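Myroilysin (Myroides profundi, PDB 5CZW) probably acts as a zinc-dependent endopeptidase of the astacin (M12A) family of metzincins, activated by a cysteine-switch mechanism. Local coordinates at residues G85-Q88 against I89-T92; W121-D124 against S125-D128; V135-E138 against F139-L143; H149-P152 against L153-P157. The protein carries 1 engineered substitution. All coordinates share one frame; numbering follows the deposited sequence.

Interaction 1 (G85-Q88 against I89-T92); sequences GTPQ and IRVT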
loop_
_atom_site.group_PDB
_atom_site.type_symbol
_atom_site.label_atom_id
_atom_site.label_comp_id
_atom_site.label_asym_id
_atom_site.label_seq_id
_atom_site.Cartn_x
_atom_site.Cartn_y
_atom_site.Cartn_z
ATOM N N GLY A 85 3.977 -10.694 20.881
ATOM C CA GLY A 85 3.407 -9.400 21.304
ATOM C C GLY A 85 2.443 -8.849 20.268
ATOM O O GLY A 85 1.851 -9.633 19.544
ATOM N N THR A 86 2.365 -7.510 20.215
ATOM C CA THR A 86 1.479 -6.784 19.313
ATOM C C THR A 86 2.444 -5.973 18.474
ATOM O O THR A 86 3.024 -5.007 18.941
ATOM C CB THR A 86 0.567 -5.786 20.057
ATOM O OG1 THR A 86 -0.378 -6.498 20.868
ATOM C CG2 THR A 86 -0.232 -4.986 19.033
ATOM N N PRO A 87 2.769 -6.441 17.260
ATOM C CA PRO A 87 3.712 -5.786 16.410
ATOM C C PRO A 87 3.144 -4.420 16.029
ATOM O O PRO A 87 1.918 -4.221 15.965
ATOM C CB PRO A 87 3.767 -6.704 15.192
ATOM C CG PRO A 87 3.278 -8.018 15.683
ATOM C CD PRO A 87 2.226 -7.671 16.666
ATOM N N GLN A 88 4.025 -3.503 15.707
ATOM C CA GLN A 88 3.605 -2.158 15.357
ATOM C C GLN A 88 2.969 -2.068 13.973
ATOM O O GLN A 88 1.985 -1.338 13.749
ATOM C CB GLN A 88 4.778 -1.198 15.443
ATOM C CG GLN A 88 5.221 -0.876 16.844
ATOM C CD GLN A 88 6.567 -0.239 16.968
ATOM O OE1 GLN A 88 7.538 -0.696 16.407
ATOM N NE2 GLN A 88 6.607 0.847 17.702
ATOM N N ILE A 89 3.547 -2.858 13.047
ATOM C CA ILE A 89 3.009 -3.059 11.677
ATOM C C ILE A 89 2.537 -4.471 11.650
ATOM O O ILE A 89 3.237 -5.409 12.001
ATOM C CB ILE A 89 4.060 -2.795 10.607
ATOM C CG1 ILE A 89 4.411 -1.284 10.647
ATOM C CG2 ILE A 89 3.559 -3.203 9.210
ATOM C CD1 ILE A 89 5.588 -0.925 9.804
ATOM N N ARG A 90 1.274 -4.609 11.230
ATOM C CA ARG A 90 0.578 -5.929 11.221
ATOM C C ARG A 90 0.044 -6.210 9.805
ATOM O O ARG A 90 -0.813 -5.484 9.283
ATOM C CB ARG A 90 -0.542 -6.042 12.249
ATOM C CG ARG A 90 0.006 -5.793 13.673
ATOM C CD ARG A 90 -1.084 -5.833 14.758
ATOM N NE ARG A 90 -2.019 -4.766 14.626
ATOM C CZ ARG A 90 -1.864 -3.556 15.094
ATOM N NH1 ARG A 90 -0.776 -3.236 15.675
ATOM N NH2 ARG A 90 -2.810 -2.626 14.895
ATOM N N VAL A 91 0.716 -7.140 9.150
ATOM C CA VAL A 91 0.536 -7.407 7.705
ATOM C C VAL A 91 -0.327 -8.693 7.467
ATOM O O VAL A 91 -0.039 -9.819 7.986
ATOM C CB VAL A 91 1.899 -7.709 7.049
ATOM C CG1 VAL A 91 1.638 -7.945 5.550
ATOM C CG2 VAL A 91 2.894 -6.616 7.352
ATOM N N THR A 92 -1.427 -8.501 6.778
ATOM C CA THR A 92 -2.207 -9.622 6.271
ATOM C C THR A 92 -2.075 -9.844 4.790
ATOM O O THR A 92 -1.542 -8.995 4.089
ATOM C CB THR A 92 -3.672 -9.443 6.649
ATOM O OG1 THR A 92 -4.098 -8.162 6.255
ATOM C CG2 THR A 92 -3.866 -9.630 8.201
HETATM O O HOH W 1 0.393 -0.563 15.680
#

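Interaction 2 (W121-D124 against S125-D128); sequences WFDD and STSD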
loop_
_atom_site.group_PDB
_atom_site.type_symbol
_atom_site.label_atom_id
_atom_site.label_comp_id
_atom_site.label_asym_id
_atom_site.label_seq_id
_atom_site.Cartn_x
_atom_site.Cartn_y
_atom_site.Cartn_z
ATOM N N TRP A 121 -2.774 -9.794 -3.437
ATOM C CA TRP A 121 -2.625 -10.633 -4.646
ATOM C C TRP A 121 -1.370 -11.457 -4.786
ATOM O O TRP A 121 -1.115 -12.016 -5.904
ATOM C CB TRP A 121 -2.816 -9.782 -5.890
ATOM C CG TRP A 121 -1.856 -8.605 -6.050
ATOM C CD1 TRP A 121 -0.575 -8.655 -6.434
ATOM C CD2 TRP A 121 -2.115 -7.217 -5.750
ATOM N NE1 TRP A 121 -0.014 -7.420 -6.439
ATOM C CE2 TRP A 121 -0.949 -6.515 -6.008
ATOM C CE3 TRP A 121 -3.237 -6.508 -5.288
ATOM C CZ2 TRP A 121 -0.862 -5.123 -5.838
ATOM C CZ3 TRP A 121 -3.170 -5.160 -5.165
ATOM C CH2 TRP A 121 -2.000 -4.479 -5.432
ATOM N N PHE A 122 -0.617 -11.628 -3.747
ATOM C CA PHE A 122 0.572 -12.439 -3.838
ATOM C C PHE A 122 0.189 -13.939 -3.716
ATOM O O PHE A 122 -0.755 -14.339 -3.012
ATOM C CB PHE A 122 1.572 -12.070 -2.769
ATOM C CG PHE A 122 2.162 -10.701 -2.840
ATOM C CD1 PHE A 122 2.315 -10.005 -4.010
ATOM C CD2 PHE A 122 2.634 -10.143 -1.672
ATOM C CE1 PHE A 122 2.908 -8.757 -4.012
ATOM C CE2 PHE A 122 3.285 -8.973 -1.697
ATOM C CZ PHE A 122 3.449 -8.296 -2.901
ATOM N N ASP A 123 0.978 -14.771 -4.390
ATOM C CA ASP A 123 0.916 -16.249 -4.226
ATOM C C ASP A 123 2.291 -16.776 -4.619
ATOM O O ASP A 123 3.207 -15.998 -4.818
ATOM C CB ASP A 123 -0.175 -16.852 -5.092
ATOM C CG ASP A 123 0.024 -16.598 -6.599
ATOM O OD1 ASP A 123 1.181 -16.751 -7.124
ATOM O OD2 ASP A 123 -0.979 -16.174 -7.279
ATOM N N ASP A 124 2.482 -18.092 -4.533
ATOM C CA ASP A 124 3.837 -18.623 -4.578
ATOM C C ASP A 124 4.376 -18.544 -6.027
ATOM O O ASP A 124 5.564 -18.808 -6.266
ATOM C CB ASP A 124 3.866 -20.076 -4.076
ATOM C CG ASP A 124 3.766 -20.186 -2.566
ATOM O OD1 ASP A 124 3.681 -19.184 -1.842
ATOM O OD2 ASP A 124 3.740 -21.321 -2.112
ATOM N N SER A 125 3.515 -18.240 -6.975
ATOM C CA SER A 125 3.982 -18.014 -8.359
ATOM C C SER A 125 4.261 -16.555 -8.692
ATOM O O SER A 125 4.749 -16.251 -9.792
ATOM C CB SER A 125 3.003 -18.615 -9.358
ATOM O OG SER A 125 3.090 -20.044 -9.319
ATOM N N THR A 126 4.139 -15.637 -7.721
ATOM C CA THR A 126 4.287 -14.220 -7.990
ATOM C C THR A 126 5.756 -13.927 -8.380
ATOM O O THR A 126 6.677 -14.427 -7.764
ATOM C CB THR A 126 3.812 -13.390 -6.739
ATOM O OG1 THR A 126 2.397 -13.540 -6.575
ATOM C CG2 THR A 126 4.136 -11.932 -6.898
ATOM N N SER A 127 5.922 -13.090 -9.399
ATOM C CA SER A 127 7.249 -12.703 -9.886
ATOM C C SER A 127 8.059 -11.910 -8.897
ATOM O O SER A 127 7.498 -11.193 -8.054
ATOM C CB SER A 127 7.107 -11.901 -11.190
ATOM O OG SER A 127 6.688 -10.587 -10.960
ATOM N N ASP A 128 9.372 -11.989 -9.026
ATOM C CA ASP A 128 10.198 -11.152 -8.146
ATOM C C ASP A 128 9.882 -9.664 -8.346
ATOM O O ASP A 128 9.911 -8.866 -7.406
ATOM C CB ASP A 128 11.676 -11.474 -8.307
ATOM C CG ASP A 128 12.115 -12.679 -7.444
ATOM O OD1 ASP A 128 11.390 -13.097 -6.498
ATOM O OD2 ASP A 128 13.226 -13.196 -7.652
HETATM O O HOH W 2 1.001 -11.891 -7.967
HETATM O O HOH W 3 7.255 -17.058 -7.476
#

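Interaction 3 (V135-E138 against F139-L143); sequences VIHE and FGHAL. With ZN (zinc ion), chain B.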
loop_
_atom_site.group_PDB
_atom_site.type_symbol
_atom_site.label_atom_id
_atom_site.label_comp_id
_atom_site.label_asym_id
_atom_site.label_seq_id
_atom_site.Cartn_x
_atom_site.Cartn_y
_atom_site.Cartn_z
ATOM N N VAL A 135 5.743 -4.738 -2.443
ATOM C CA VAL A 135 6.211 -4.737 -1.065
ATOM C C VAL A 135 6.911 -3.401 -0.784
ATOM O O VAL A 135 6.607 -2.708 0.214
ATOM C CB VAL A 135 7.133 -5.906 -0.717
ATOM C CG1 VAL A 135 7.701 -5.756 0.663
ATOM C CG2 VAL A 135 6.335 -7.182 -0.861
ATOM N N ILE A 136 7.872 -3.011 -1.609
ATOM C CA ILE A 136 8.569 -1.757 -1.365
ATOM C C ILE A 136 7.565 -0.611 -1.351
ATOM O O ILE A 136 7.651 0.224 -0.485
ATOM C CB ILE A 136 9.702 -1.507 -2.400
ATOM C CG1 ILE A 136 10.681 -2.682 -2.314
ATOM C CG2 ILE A 136 10.409 -0.192 -2.172
ATOM C CD1 ILE A 136 11.928 -2.520 -3.125
ATOM N N HIS A 137 6.627 -0.609 -2.265
ATOM C CA HIS A 137 5.603 0.435 -2.270
ATOM C C HIS A 137 4.787 0.565 -0.948
ATOM O O HIS A 137 4.670 1.624 -0.389
ATOM C CB HIS A 137 4.705 0.173 -3.447
ATOM C CG HIS A 137 3.658 1.198 -3.664
ATOM N ND1 HIS A 137 3.837 2.191 -4.573
ATOM C CD2 HIS A 137 2.407 1.335 -3.187
ATOM C CE1 HIS A 137 2.780 2.936 -4.617
ATOM N NE2 HIS A 137 1.880 2.403 -3.836
ATOM N N GLU A 138 4.255 -0.551 -0.504
ATOM C CA GLU A 138 3.476 -0.515 0.724
ATOM C C GLU A 138 4.279 -0.154 1.894
ATOM O O GLU A 138 3.800 0.586 2.780
ATOM C CB GLU A 138 2.697 -1.848 0.958
ATOM C CG GLU A 138 1.591 -2.178 -0.077
ATOM C CD GLU A 138 0.600 -1.046 -0.390
ATOM O OE1 GLU A 138 0.375 -0.153 0.424
ATOM O OE2 GLU A 138 0.018 -1.123 -1.550
ATOM N N PHE A 139 5.555 -0.643 1.957
ATOM C CA PHE A 139 6.448 -0.189 3.033
ATOM C C PHE A 139 6.839 1.271 2.965
ATOM O O PHE A 139 7.105 1.934 4.011
ATOM C CB PHE A 139 7.610 -1.190 3.242
ATOM C CG PHE A 139 7.213 -2.360 4.121
ATOM C CD1 PHE A 139 6.616 -3.497 3.520
ATOM C CD2 PHE A 139 7.299 -2.373 5.490
ATOM C CE1 PHE A 139 6.163 -4.593 4.310
ATOM C CE2 PHE A 139 6.906 -3.498 6.253
ATOM C CZ PHE A 139 6.325 -4.591 5.637
ATOM N N GLY A 140 6.779 1.848 1.750
ATOM C CA GLY A 140 6.944 3.295 1.571
ATOM C C GLY A 140 5.829 4.019 2.280
ATOM O O GLY A 140 6.066 4.952 3.047
ATOM N N HIS A 141 4.573 3.624 2.079
ATOM C CA HIS A 141 3.519 4.188 2.856
ATOM C C HIS A 141 3.745 3.917 4.307
ATOM O O HIS A 141 3.475 4.863 5.122
ATOM C CB HIS A 141 2.216 3.485 2.476
ATOM C CG HIS A 141 1.683 3.768 1.111
ATOM N ND1 HIS A 141 1.557 5.013 0.574
ATOM C CD2 HIS A 141 1.164 2.942 0.207
ATOM C CE1 HIS A 141 1.080 4.949 -0.643
ATOM N NE2 HIS A 141 0.760 3.715 -0.805
ATOM N N ALA A 142 4.232 2.733 4.713
ATOM C CA ALA A 142 4.470 2.457 6.159
ATOM C C ALA A 142 5.500 3.416 6.832
ATOM O O ALA A 142 5.444 3.678 8.056
ATOM C CB ALA A 142 4.825 1.000 6.431
ATOM N N LEU A 143 6.398 3.978 5.995
ATOM C CA LEU A 143 7.342 5.007 6.412
ATOM C C LEU A 143 6.873 6.428 6.332
ATOM O O LEU A 143 7.546 7.333 6.805
ATOM C CB LEU A 143 8.638 4.839 5.655
ATOM C CG LEU A 143 9.386 3.540 5.797
ATOM C CD1 LEU A 143 10.494 3.369 4.761
ATOM C CD2 LEU A 143 9.987 3.506 7.218
HETATM ZN ZN ZN B . -0.003 3.045 -2.661
#

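Interaction 4 (H149-P152 against L153-P157); sequences HQHP and LTNIP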
loop_
_atom_site.group_PDB
_atom_site.type_symbol
_atom_site.label_atom_id
_atom_site.label_comp_id
_atom_site.label_asym_id
_atom_site.label_seq_id
_atom_site.Cartn_x
_atom_site.Cartn_y
_atom_site.Cartn_z
ATOM N N HIS A 149 1.440 11.011 -8.150
ATOM C CA HIS A 149 0.446 10.856 -9.223
ATOM C C HIS A 149 0.606 12.057 -10.147
ATOM O O HIS A 149 0.443 13.160 -9.730
ATOM C CB HIS A 149 -0.924 10.836 -8.644
ATOM C CG HIS A 149 -1.984 10.934 -9.674
ATOM N ND1 HIS A 149 -2.232 9.925 -10.572
ATOM C CD2 HIS A 149 -2.878 11.905 -9.927
ATOM C CE1 HIS A 149 -3.222 10.292 -11.376
ATOM N NE2 HIS A 149 -3.638 11.489 -10.986
ATOM N N GLN A 150 1.005 11.787 -11.374
ATOM C CA GLN A 150 1.156 12.791 -12.404
ATOM C C GLN A 150 -0.144 12.694 -13.134
ATOM O O GLN A 150 -0.407 11.678 -13.769
ATOM C CB GLN A 150 2.323 12.360 -13.335
ATOM C CG GLN A 150 2.826 13.423 -14.298
ATOM C CD GLN A 150 3.527 14.521 -13.529
ATOM O OE1 GLN A 150 3.395 15.692 -13.850
ATOM N NE2 GLN A 150 4.208 14.143 -12.435
ATOM N N HIS A 151 -0.986 13.707 -12.974
ATOM C CA HIS A 151 -2.278 13.722 -13.587
ATOM C C HIS A 151 -2.209 13.857 -15.129
ATOM O O HIS A 151 -1.553 14.757 -15.623
ATOM C CB HIS A 151 -3.160 14.831 -12.992
ATOM C CG HIS A 151 -4.577 14.649 -13.391
ATOM N ND1 HIS A 151 -5.326 13.596 -12.915
ATOM C CD2 HIS A 151 -5.349 15.283 -14.309
ATOM C CE1 HIS A 151 -6.506 13.597 -13.509
ATOM N NE2 HIS A 151 -6.556 14.632 -14.328
ATOM N N PRO A 152 -2.845 12.932 -15.874
ATOM C CA PRO A 152 -2.650 13.101 -17.315
ATOM C C PRO A 152 -3.484 14.254 -17.874
ATOM O O PRO A 152 -4.579 14.537 -17.359
ATOM C CB PRO A 152 -3.238 11.844 -17.865
ATOM C CG PRO A 152 -4.283 11.429 -16.909
ATOM C CD PRO A 152 -3.578 11.681 -15.614
ATOM N N LEU A 153 -3.017 14.811 -18.990
ATOM C CA LEU A 153 -3.674 15.918 -19.676
ATOM C C LEU A 153 -5.121 15.565 -20.122
ATOM O O LEU A 153 -5.982 16.440 -20.244
ATOM C CB LEU A 153 -2.787 16.318 -20.853
ATOM C CG LEU A 153 -2.787 17.738 -21.322
ATOM C CD1 LEU A 153 -2.168 18.720 -20.334
ATOM C CD2 LEU A 153 -2.057 17.723 -22.664
ATOM N N THR A 154 -5.370 14.295 -20.391
ATOM C CA THR A 154 -6.652 13.821 -20.860
ATOM C C THR A 154 -7.669 13.710 -19.739
ATOM O O THR A 154 -8.865 13.583 -20.003
ATOM C CB THR A 154 -6.531 12.433 -21.485
ATOM O OG1 THR A 154 -5.949 11.486 -20.532
ATOM C CG2 THR A 154 -5.750 12.477 -22.800
ATOM N N ASN A 155 -7.206 13.705 -18.501
ATOM C CA ASN A 155 -8.020 13.161 -17.418
ATOM C C ASN A 155 -8.121 11.669 -17.476
ATOM O O ASN A 155 -7.869 11.045 -18.508
ATOM C CB ASN A 155 -9.469 13.674 -17.425
ATOM C CG ASN A 155 -9.564 15.143 -17.021
ATOM O OD1 ASN A 155 -10.510 15.835 -17.385
ATOM N ND2 ASN A 155 -8.626 15.608 -16.252
ATOM N N ILE A 156 -8.516 11.103 -16.347
ATOM C CA ILE A 156 -8.548 9.665 -16.238
ATOM C C ILE A 156 -9.890 9.101 -16.658
ATOM O O ILE A 156 -10.907 9.481 -16.108
ATOM C CB ILE A 156 -8.224 9.225 -14.794
ATOM C CG1 ILE A 156 -6.850 9.792 -14.361
ATOM C CG2 ILE A 156 -8.277 7.693 -14.703
ATOM C CD1 ILE A 156 -6.599 9.845 -12.866
ATOM N N PRO A 157 -9.809 8.133 -17.611
ATOM C CA PRO A 157 -11.088 7.575 -18.016
ATOM C C PRO A 157 -11.680 6.494 -17.107
ATOM O O PRO A 157 -11.776 5.397 -17.483
ATOM C CB PRO A 157 -10.797 7.019 -19.414
ATOM C CG PRO A 157 -9.479 6.476 -19.273
ATOM C CD PRO A 157 -8.726 7.511 -18.496
#

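Interaction 1 (G85-Q88 against I89-T92)
R90 meets P87 through two torsions: its CG lies beside the backbone N and opposite the carbonyl carbon (chi1 -58°), and a bend at chi3 (-66°) turns the guanidinium back over the loop that leads into the strand. The arginine chain then passes P87 at about a right angle, its CG 3.4 Å from P87 O and 4.2 Å from P87 CB. NH1 reaches the same oxygen, P87 O, in a hydrogen bond of 2.9 Å (N-H...O 146°); the oxygen lies at the guanidinium edge, close to its plane, with the nitrogen almost on the extension of the C=O bond. NH1 also donates to a water at 2.9 Å, which in turn donates to Q88 O at 2.6 Å. On the loop side, T86 CG2 comes within 3.8 Å of NH1. Through P87 O and the water on Q88 O, R90 ties the entering loop to strand 89-92, which runs parallel to 48-54 and 117-118. R90 NE is hydrogen-bonded to E114 O, and NH2 weakly so to I110 O. The named partners of this buried cation are thus all neutral, carbonyl oxygens and a water, whose dipoles probably offset part of its charge.

Interaction 2 (W121-D124 against S125-D128)
D123 and T126 are the first and last residues of a type I beta turn, in the loop that carries the chain from strand 117-118 to helix 128-143. Three bonds hold the turn tightly. T126 N donates to D123 O at 3.1 Å, approaching from above the carbonyl plane rather than on a lone pair. In the reverse sense D123 N donates to T126 OG1 at 2.9 Å, nearly straight at 162°. The third, S125 N to D123 OD1 at 2.8 Å, makes an Asx turn inside the beta turn; it meets the anti side of the carboxylate and is more bent, at 133°. The threonine can serve two sides at once because its first torsion (-68°) sets OG1 beside its own backbone N and turns CG2 away from that nitrogen. This methyl lies 3.9 Å from F122 CD1, approaching the ring obliquely. The F122 ring itself is buried, stacked on F119 and meeting F131 of helix 128-143. Replacing T126 by an alanine would probably leave D123 N without its hydroxyl acceptor and open a gap beside F122. The outer side is more open, with D124 and S125 exposed; D123, exposed too, is held by its OD1 bond, and D124 has T57 OG1 as hydrogen-bond partner of OD1 and helix 58-63 alongside. Beyond the turn, S127 OG caps E130 N at the start of the helix. Between the two halves, a water 2.6 Å from T126 OG1 donates to W121 O at 3.0 Å.

Interaction 3 (V135-E138 against F139-L143)
H137 and H141 are joined first by metal coordination: NE2 of H137 lies 2.3 Å from the zinc ion and NE2 of H141 2.1 Å from it. Their ring planes stand at 86°, and one turn of helix separates the residues. H137 leaves with CG anti to its backbone N (chi1 -176°), while CG of H141 sits beside its own (chi1 -69°), which lets both rings converge on one ion. Outside bonds fix their rotation, from H137 ND1 to I202 O and from H141 ND1 to M145 O. H137, E138 and H141 belong to the HExxH motif of zinc peptidases; H147 and C23 complete the zinc site, the cysteine consistent with a latent enzyme. E138, the glutamate of the motif, brings OE1 to the H141 ring edge, 3.2 Å from CD2. Backbone bonds are the regular helical ones, such as F139 N to V135 O at 2.9 Å and A142 N to E138 O at 2.9 Å. Apolar packing lies on another flank, where V135 and F139 run side by side and V135 CG1 touches F139 CD1 at 3.8 Å. A serine in place of F139 would probably open a gap beside V135 CG1 and leave F79 without its edge-to-face partner.

Interaction 4 (H149-P152 against L153-P157)
P152 and N155 close a type I beta turn through N155 N to P152 O, 3.0 Å long and fairly straight at 162°, though the donor stands well above the carbonyl plane. The side chains add a second tie. N155 ND2 donates to H151 NE2 at 3.0 Å, with a bent N-H...N angle of 142°; the donor lies in the imidazole plane, at the ring edge, although the amide itself is turned well out of that plane. The other ring nitrogen, H151 ND1, has a weak hydrogen bond with H149 NE2 at 3.3 Å. This places H151 between two polar partners, both at its edge, while P152 CD lies over one face. The loop follows the HExxHxxGxxH zinc sequence of metzincins, here with N-terminal HExxH and H147: H149 comes two residues after the zinc ligand H147, and its ring meets Y187 edge-to-face. With CG anti to the backbone N (chi1 -167°), H151 swings its ring towards N155 and I156. The CE1 atoms of both histidines come to the same methyl, I156 CD1, H149 at 3.7 Å and H151 at 3.8 Å. I156 also crosses P152 at about a right angle, with CG1 4.0 Å from P152 CG, and reaches I207 on another loop. At the exposed end of the turn, T154 OG1 donates to N155 O at 2.8 Å; just ahead of the turn, H151 N is hydrogen-bonded to T190 OG1.

In the fold
Interaction 3 carries two of the four zinc ligands and touches two of the other contacts. On one flank, I89 CD1 of interaction 1 packs on A142 CB at 4.0 Å, so the sheet strand rests against the zinc helix. Near the start of residues 135-143, F122 CE2 of interaction 2 meets V135 CG2 at 3.6 Å. Interaction 4 stays apart, its nearest atoms about 9 Å from interaction 3. Measured from side chain to zinc, W121 is about 8 Å away, H149 about 10 Å and I89 about 14 Å. Interactions 1 and 4, their centres 36 Å apart, lie on opposite sides of the chain's centre.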